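PDB 6XXW: beta-glucuronidase from Dictyoglomus thermophilum, which probably hydrolyses beta-D-glucuronides, splitting glucuronic acid from its aglycone. Local coordinates for residues R68-V71 with G72-Y76; V104-G108 with N109-K113; K579-A582 with H583-E587. All blocks are in the same frame, centred on the assembly; numbering follows the deposited sequence.

Interaction 1 (R68-V71 with G72-Y76)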
loop_
_atom_site.group_PDB
_atom_site.type_symbol
_atom_site.label_atom_id
_atom_site.label_comp_id
_atom_site.label_asym_id
_atom_site.label_seq_id
_atom_site.Cartn_x
_atom_site.Cartn_y
_atom_site.Cartn_z
ATOM N N ARG A 68 17.422 -13.374 14.303
ATOM C CA ARG A 68 17.072 -13.317 12.884
ATOM C C ARG A 68 18.297 -13.541 11.991
ATOM O O ARG A 68 18.255 -14.311 11.027
ATOM C CB ARG A 68 16.422 -11.966 12.566
ATOM C CG ARG A 68 15.752 -11.919 11.194
ATOM C CD ARG A 68 15.488 -10.479 10.750
ATOM N NE ARG A 68 16.730 -9.735 10.524
ATOM C CZ ARG A 68 16.798 -8.412 10.381
ATOM N NH1 ARG A 68 15.690 -7.686 10.437
ATOM N NH2 ARG A 68 17.967 -7.820 10.171
ATOM N N ASP A 69 19.402 -12.876 12.303
ATOM C CA ASP A 69 20.595 -12.900 11.471
ATOM C C ASP A 69 21.661 -13.832 12.027
ATOM O O ASP A 69 22.833 -13.732 11.639
ATOM C CB ASP A 69 21.150 -11.486 11.322
ATOM C CG ASP A 69 20.166 -10.545 10.642
ATOM O OD1 ASP A 69 19.287 -11.035 9.884
ATOM O OD2 ASP A 69 20.271 -9.322 10.871
ATOM N N TYR A 70 21.271 -14.744 12.914
ATOM C CA TYR A 70 22.230 -15.619 13.577
ATOM C C TYR A 70 22.897 -16.558 12.582
ATOM O O TYR A 70 22.267 -17.029 11.632
ATOM C CB TYR A 70 21.514 -16.424 14.664
ATOM C CG TYR A 70 22.400 -17.340 15.473
ATOM C CD1 TYR A 70 23.164 -16.843 16.514
ATOM C CD2 TYR A 70 22.457 -18.708 15.206
ATOM C CE1 TYR A 70 23.973 -17.676 17.276
ATOM C CE2 TYR A 70 23.281 -19.555 15.961
ATOM C CZ TYR A 70 24.027 -19.023 16.997
ATOM O OH TYR A 70 24.837 -19.830 17.767
ATOM N N VAL A 71 24.190 -16.821 12.794
ATOM C CA VAL A 71 24.939 -17.801 12.015
ATOM C C VAL A 71 25.708 -18.676 12.994
ATOM O O VAL A 71 26.523 -18.172 13.776
ATOM C CB VAL A 71 25.912 -17.160 11.001
ATOM C CG1 VAL A 71 26.726 -18.247 10.312
ATOM C CG2 VAL A 71 25.162 -16.346 9.947
ATOM N N GLY A 72 25.452 -19.979 12.948
ATOM C CA GLY A 72 26.063 -20.893 13.891
ATOM C C GLY A 72 25.115 -21.995 14.311
ATOM O O GLY A 72 24.180 -22.323 13.579
ATOM N N ARG A 73 25.332 -22.552 15.493
ATOM C CA ARG A 73 24.585 -23.711 15.962
ATOM C C ARG A 73 23.458 -23.285 16.889
ATOM O O ARG A 73 23.631 -22.409 17.739
ATOM C CB ARG A 73 25.518 -24.689 16.685
ATOM C CG ARG A 73 26.489 -25.368 15.730
ATOM C CD ARG A 73 27.434 -26.340 16.425
ATOM N NE ARG A 73 28.536 -26.718 15.543
ATOM C CZ ARG A 73 29.715 -26.091 15.500
ATOM N NH1 ARG A 73 29.952 -25.046 16.283
ATOM N NH2 ARG A 73 30.665 -26.509 14.670
ATOM N N VAL A 74 22.293 -23.905 16.713
ATOM C CA VAL A 74 21.180 -23.724 17.631
ATOM C C VAL A 74 20.760 -25.111 18.100
ATOM O O VAL A 74 21.106 -26.124 17.494
ATOM C CB VAL A 74 19.999 -22.955 16.999
ATOM C CG1 VAL A 74 20.503 -21.626 16.380
ATOM C CG2 VAL A 74 19.290 -23.813 15.957
ATOM N N TYR A 75 20.030 -25.149 19.211
ATOM C CA TYR A 75 19.727 -26.406 19.892
ATOM C C TYR A 75 18.254 -26.423 20.262
ATOM O O TYR A 75 17.771 -25.501 20.922
ATOM C CB TYR A 75 20.599 -26.580 21.145
ATOM C CG TYR A 75 22.067 -26.515 20.819
ATOM C CD1 TYR A 75 22.715 -25.289 20.673
ATOM C CD2 TYR A 75 22.803 -27.674 20.616
ATOM C CE1 TYR A 75 24.062 -25.220 20.339
ATOM C CE2 TYR A 75 24.158 -27.614 20.294
ATOM C CZ TYR A 75 24.774 -26.385 20.155
ATOM O OH TYR A 75 26.112 -26.325 19.834
ATOM N N TYR A 76 17.552 -27.461 19.822
ATOM C CA TYR A 76 16.155 -27.704 20.161
ATOM C C TYR A 76 16.081 -28.829 21.184
ATOM O O TYR A 76 16.883 -29.760 21.140
ATOM C CB TYR A 76 15.366 -28.109 18.922
ATOM C CG TYR A 76 15.129 -27.021 17.898
ATOM C CD1 TYR A 76 16.128 -26.637 17.015
ATOM C CD2 TYR A 76 13.878 -26.413 17.790
ATOM C CE1 TYR A 76 15.895 -25.649 16.043
ATOM C CE2 TYR A 76 13.634 -25.423 16.829
ATOM C CZ TYR A 76 14.644 -25.052 15.962
ATOM O OH TYR A 76 14.392 -24.087 15.016
#
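The ring of Tyr70 meets Arg73 at its edge, where the carbonyl O of Arg73 lies near the ring plane; the carbonyl carbon of Gly72 and the CG1 methyl of Val74 come in obliquely. This is the loop-to-strand entry of the family 2 sugar-binding domain, a jelly-roll beta sandwich, and the tyrosine reaches forward along the chain that follows it. Its OH donates to Arg73 O at 2.8 Å, meeting the oxygen 30° out of the carbonyl plane. With CG anti to the backbone N (chi1 -178°), the ring is carried alongside the start of strand 73-81, where the Tyr70 and Val74 side chains run alongside one another, pointing opposite ways. Gly72 is extended at a phi of 143°, where a side chain would jam against the carbonyl O of Val71. Neighbouring residues fasten the corner: Asn143 bonds to Tyr70 O and Gly72 N, Glu44 N bonds to the Tyr70 hydroxyl, and Glu44 also forms a salt bridge with Arg73. Upstream, Arg68 clasps the Asp69 carboxylate with two nitrogens, NE to OD1 and NH2 to OD2, while its NH1 reaches Pro519 O of the second subunit. On the apolar side, Tyr70 CE2 rests 3.5 Å from Val74 CG1.

Interaction 2 (V104-G108 with N109-K113)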
loop_
_atom_site.group_PDB
_atom_site.type_symbol
_atom_site.label_atom_id
_atom_site.label_comp_id
_atom_site.label_asym_id
_atom_site.label_seq_id
_atom_site.Cartn_x
_atom_site.Cartn_y
_atom_site.Cartn_z
ATOM N N VAL A 104 21.338 -35.356 16.038
ATOM C CA VAL A 104 20.167 -35.737 16.827
ATOM C C VAL A 104 20.616 -36.562 18.028
ATOM O O VAL A 104 21.292 -37.587 17.867
ATOM C CB VAL A 104 19.144 -36.525 15.995
ATOM C CG1 VAL A 104 17.939 -36.875 16.857
ATOM C CG2 VAL A 104 18.703 -35.731 14.792
ATOM N N TYR A 105 20.223 -36.126 19.224
ATOM C CA TYR A 105 20.580 -36.808 20.462
ATOM C C TYR A 105 19.331 -37.310 21.164
ATOM O O TYR A 105 18.385 -36.546 21.374
ATOM C CB TYR A 105 21.346 -35.890 21.414
ATOM C CG TYR A 105 22.633 -35.352 20.850
ATOM C CD1 TYR A 105 22.629 -34.288 19.950
ATOM C CD2 TYR A 105 23.861 -35.889 21.233
ATOM C CE1 TYR A 105 23.819 -33.784 19.432
ATOM C CE2 TYR A 105 25.047 -35.396 20.717
ATOM C CZ TYR A 105 25.020 -34.343 19.824
ATOM O OH TYR A 105 26.187 -33.840 19.307
ATOM N N VAL A 106 19.350 -38.575 21.569
ATOM C CA VAL A 106 18.284 -39.169 22.373
ATOM C C VAL A 106 18.879 -39.473 23.739
ATOM O O VAL A 106 19.783 -40.313 23.855
ATOM C CB VAL A 106 17.712 -40.430 21.712
ATOM C CG1 VAL A 106 16.732 -41.123 22.645
ATOM C CG2 VAL A 106 17.041 -40.068 20.374
ATOM N N ASN A 107 18.389 -38.780 24.772
ATOM C CA ASN A 107 18.934 -38.892 26.135
ATOM C C ASN A 107 20.451 -38.711 26.146
ATOM O O ASN A 107 21.183 -39.434 26.830
ATOM C CB ASN A 107 18.529 -40.220 26.773
ATOM C CG ASN A 107 17.027 -40.349 26.905
ATOM O OD1 ASN A 107 16.366 -39.415 27.336
ATOM N ND2 ASN A 107 16.484 -41.487 26.501
ATOM N N GLY A 108 20.930 -37.731 25.379
ATOM C CA GLY A 108 22.346 -37.437 25.296
ATOM C C GLY A 108 23.136 -38.285 24.322
ATOM O O GLY A 108 24.323 -38.006 24.111
ATOM N N ASN A 109 22.526 -39.307 23.725
ATOM C CA ASN A 109 23.202 -40.200 22.794
ATOM C C ASN A 109 23.011 -39.726 21.358
ATOM O O ASN A 109 21.876 -39.563 20.910
ATOM C CB ASN A 109 22.651 -41.611 22.933
ATOM C CG ASN A 109 22.880 -42.192 24.305
ATOM O OD1 ASN A 109 23.956 -42.711 24.582
ATOM N ND2 ASN A 109 21.870 -42.097 25.182
ATOM N N LEU A 110 24.116 -39.560 20.627
ATOM C CA LEU A 110 24.044 -39.199 19.211
ATOM C C LEU A 110 23.516 -40.381 18.402
ATOM O O LEU A 110 24.173 -41.423 18.316
ATOM C CB LEU A 110 25.420 -38.779 18.710
ATOM C CG LEU A 110 25.461 -38.601 17.194
ATOM C CD1 LEU A 110 24.788 -37.277 16.819
ATOM C CD2 LEU A 110 26.896 -38.681 16.681
ATOM N N VAL A 111 22.337 -40.233 17.803
ATOM C CA VAL A 111 21.748 -41.316 17.025
ATOM C C VAL A 111 21.927 -41.137 15.519
ATOM O O VAL A 111 21.889 -42.135 14.783
ATOM C CB VAL A 111 20.254 -41.510 17.368
ATOM C CG1 VAL A 111 20.090 -41.839 18.849
ATOM C CG2 VAL A 111 19.419 -40.279 16.989
ATOM N N THR A 112 22.134 -39.912 15.041
ATOM C CA THR A 112 22.459 -39.709 13.637
ATOM C C THR A 112 22.902 -38.268 13.423
ATOM O O THR A 112 22.667 -37.383 14.254
ATOM C CB THR A 112 21.281 -40.035 12.704
ATOM O OG1 THR A 112 21.739 -40.027 11.348
ATOM C CG2 THR A 112 20.178 -39.023 12.857
ATOM N N LYS A 113 23.570 -38.069 12.295
ATOM C CA LYS A 113 24.021 -36.776 11.815
ATOM C C LYS A 113 23.561 -36.655 10.373
ATOM O O LYS A 113 23.358 -37.665 9.689
ATOM C CB LYS A 113 25.548 -36.649 11.895
#
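Val106 O takes two donors from one residue. Asn109 ND2 approaches it at 3.0 Å in the carbonyl plane, and Asn109 N at 2.9 Å from well above that plane, 63° out of it, so the two bonds use different directions round the same oxygen. The Asn109 torsion makes this possible: CG sits beside the backbone N (chi1 -62°), which brings the amide alongside its own N-H. The return bond runs from Val106 N to Asn109 O, 2.8 Å. Next along, Val111 spreads its two methyls over two neighbours, CG2 lying 3.7 Å from Val104 CG1 and CG1 lying 3.8 Å from Val106 CG2. On the other face of the hairpin, Leu110 sets CD1 over one face of the Tyr105 ring, offset toward the rim.

All this belongs to a tight beta hairpin of the family 2 sugar-binding domain, strands 101-106 and 109-115 joined by a type I' turn with Asn107 and Gly108 at its corners, both at positive phi. Tyr105 and Leu110 form a non-hydrogen-bonded pair; beyond them Val111 and Thr112 together lie opposite Val104 in a beta bulge. There Val111 N donates to Val104 O at 2.8 Å and Val104 N to Thr112 O at 3.0 Å. The extra residue turns Val111 in beside the valines.

Further out, Leu93 of strand 90-99 packs on Val104 and Val106, while Ala123 of strand 121-124 meets Val111 and Thr112. The turn is pinned through Asn107, whose OD1 accepts from Ile136 N and whose ND2 bonds to Phe128 O and Asn135 OD1. The Tyr105 hydroxyl bonds to Glu103, and a Tris molecule, probably from the crystallisation liquor, lies close to the Tyr105 side chain.

Interaction 3 (K579-A582 with H583-E587)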
loop_
_atom_site.group_PDB
_atom_site.type_symbol
_atom_site.label_atom_id
_atom_site.label_comp_id
_atom_site.label_asym_id
_atom_site.label_seq_id
_atom_site.Cartn_x
_atom_site.Cartn_y
_atom_site.Cartn_z
ATOM N N LYS A 579 -2.096 -10.801 -7.750
ATOM C CA LYS A 579 -1.825 -9.524 -8.390
ATOM C C LYS A 579 -2.534 -9.480 -9.742
ATOM O O LYS A 579 -3.138 -10.458 -10.179
ATOM C CB LYS A 579 -0.316 -9.294 -8.538
ATOM C CG LYS A 579 0.411 -9.250 -7.199
ATOM C CD LYS A 579 1.919 -9.043 -7.413
ATOM C CE LYS A 579 2.705 -9.448 -6.166
ATOM N NZ LYS A 579 4.187 -9.446 -6.402
ATOM N N MET A 580 -2.445 -8.328 -10.422
ATOM C CA MET A 580 -3.112 -8.169 -11.711
ATOM C C MET A 580 -2.776 -9.305 -12.678
ATOM O O MET A 580 -3.670 -9.890 -13.301
ATOM C CB MET A 580 -2.741 -6.817 -12.322
ATOM C CG MET A 580 -3.625 -6.416 -13.481
ATOM S SD MET A 580 -3.099 -4.824 -14.155
ATOM C CE MET A 580 -2.878 -3.933 -12.632
ATOM N N VAL A 581 -1.488 -9.648 -12.803
ATOM C CA VAL A 581 -1.097 -10.643 -13.803
ATOM C C VAL A 581 -1.655 -12.032 -13.500
ATOM O O VAL A 581 -1.781 -12.844 -14.422
ATOM C CB VAL A 581 0.439 -10.706 -13.943
ATOM C CG1 VAL A 581 1.057 -11.349 -12.738
ATOM C CG2 VAL A 581 0.836 -11.460 -15.224
ATOM N N ALA A 582 -2.002 -12.332 -12.239
ATOM C CA ALA A 582 -2.673 -13.600 -11.943
ATOM C C ALA A 582 -3.949 -13.752 -12.760
ATOM O O ALA A 582 -4.270 -14.846 -13.237
ATOM C CB ALA A 582 -2.997 -13.704 -10.452
ATOM N N HIS A 583 -4.697 -12.659 -12.935
ATOM C CA HIS A 583 -5.920 -12.745 -13.721
ATOM C C HIS A 583 -5.632 -12.881 -15.211
ATOM O O HIS A 583 -6.367 -13.584 -15.914
ATOM C CB HIS A 583 -6.792 -11.533 -13.408
ATOM C CG HIS A 583 -7.007 -11.353 -11.943
ATOM N ND1 HIS A 583 -7.908 -12.117 -11.234
ATOM C CD2 HIS A 583 -6.380 -10.566 -11.036
ATOM C CE1 HIS A 583 -7.865 -11.768 -9.960
ATOM N NE2 HIS A 583 -6.940 -10.835 -9.811
ATOM N N PHE A 584 -4.573 -12.240 -15.713
ATOM C CA PHE A 584 -4.165 -12.481 -17.096
ATOM C C PHE A 584 -3.840 -13.958 -17.316
ATOM O O PHE A 584 -4.281 -14.567 -18.298
ATOM C CB PHE A 584 -2.956 -11.613 -17.466
ATOM C CG PHE A 584 -2.292 -12.036 -18.756
ATOM C CD1 PHE A 584 -2.804 -11.636 -19.978
ATOM C CD2 PHE A 584 -1.185 -12.875 -18.745
ATOM C CE1 PHE A 584 -2.200 -12.046 -21.175
ATOM C CE2 PHE A 584 -0.594 -13.300 -19.927
ATOM C CZ PHE A 584 -1.102 -12.882 -21.144
ATOM N N LEU A 585 -3.078 -14.555 -16.400
ATOM C CA LEU A 585 -2.703 -15.964 -16.564
ATOM C C LEU A 585 -3.916 -16.883 -16.460
ATOM O O LEU A 585 -4.029 -17.862 -17.211
ATOM C CB LEU A 585 -1.637 -16.345 -15.536
ATOM C CG LEU A 585 -0.246 -15.725 -15.761
ATOM C CD1 LEU A 585 0.689 -16.028 -14.593
ATOM C CD2 LEU A 585 0.371 -16.154 -17.097
ATOM N N LYS A 586 -4.845 -16.584 -15.546
ATOM C CA LYS A 586 -6.058 -17.393 -15.463
ATOM C C LYS A 586 -6.798 -17.409 -16.791
ATOM O O LYS A 586 -7.282 -18.460 -17.230
ATOM C CB LYS A 586 -6.979 -16.873 -14.356
ATOM C CG LYS A 586 -8.236 -17.729 -14.107
ATOM C CD LYS A 586 -9.034 -17.185 -12.925
ATOM C CE LYS A 586 -10.444 -17.766 -12.857
ATOM N NZ LYS A 586 -10.468 -19.227 -12.583
ATOM N N GLU A 587 -6.904 -16.248 -17.443
ATOM C CA GLU A 587 -7.646 -16.176 -18.695
ATOM C C GLU A 587 -6.898 -16.881 -19.821
ATOM O O GLU A 587 -7.502 -17.639 -20.589
ATOM C CB GLU A 587 -7.934 -14.721 -19.058
ATOM C CG GLU A 587 -9.103 -14.578 -20.027
ATOM C CD GLU A 587 -8.913 -13.446 -21.018
ATOM O OE1 GLU A 587 -9.420 -13.555 -22.156
ATOM O OE2 GLU A 587 -8.257 -12.444 -20.658
#
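His583 turns its imidazole back along the helix toward Met580 and Lys579. With CG beside the backbone N (chi1 -52°), CD2 comes 3.4 Å from Lys579 O, an oblique approach, while Met580 O lies at the ring edge. Met580 O also accepts His583 N at 3.0 Å, from above the carbonyl plane, and a weak second bond from Phe584 N. Regular i to i+4 bonds follow, Leu585 N to Val581 O and Lys586 N to Ala582 O, both 2.9 Å. On another side of the helix Val581 CG2 lies near both Phe584 CD2, at 4.3 Å, and Leu585 CG, at 4.4 Å. NE2 of His583 is hydrogen-bonded to Glu525 OE2 of the third subunit, and His583 packs on Met580 of that same subunit, while Met580 packs on its His583: a reciprocal contact across a subunit interface. Lys579 NZ forms a salt bridge with Asp554. Helix 580-591 is the last helix of the TIM barrel domain, following strand 544-550, and it lies between two others: Met580, Val581 and Phe584 rest on helix 524-538, whereas Ala582, Leu585 and Lys586 lean on Ile332 of helix 319-332.

In the fold
Interactions 1 and 2 belong to one antiparallel sheet of the sugar-binding domain. Their centres are about 19 Å apart and their nearest atoms about 6 Å, without touching; strand 134-142 joins them, pairing with both 73-81 and 101-106. Interaction 3 lies in the TIM barrel domain, which carries the catalytic centre in this family; its centre is about 39 Å from that of interaction 1 and about 49 Å from that of interaction 2, on the opposite side of the chain's centre from the latter. Residues 68-76 reach the second subunit and 579-587 the third, whereas no other chain of the assembly touches the 104-113 hairpin, which has the Tris molecule beside it.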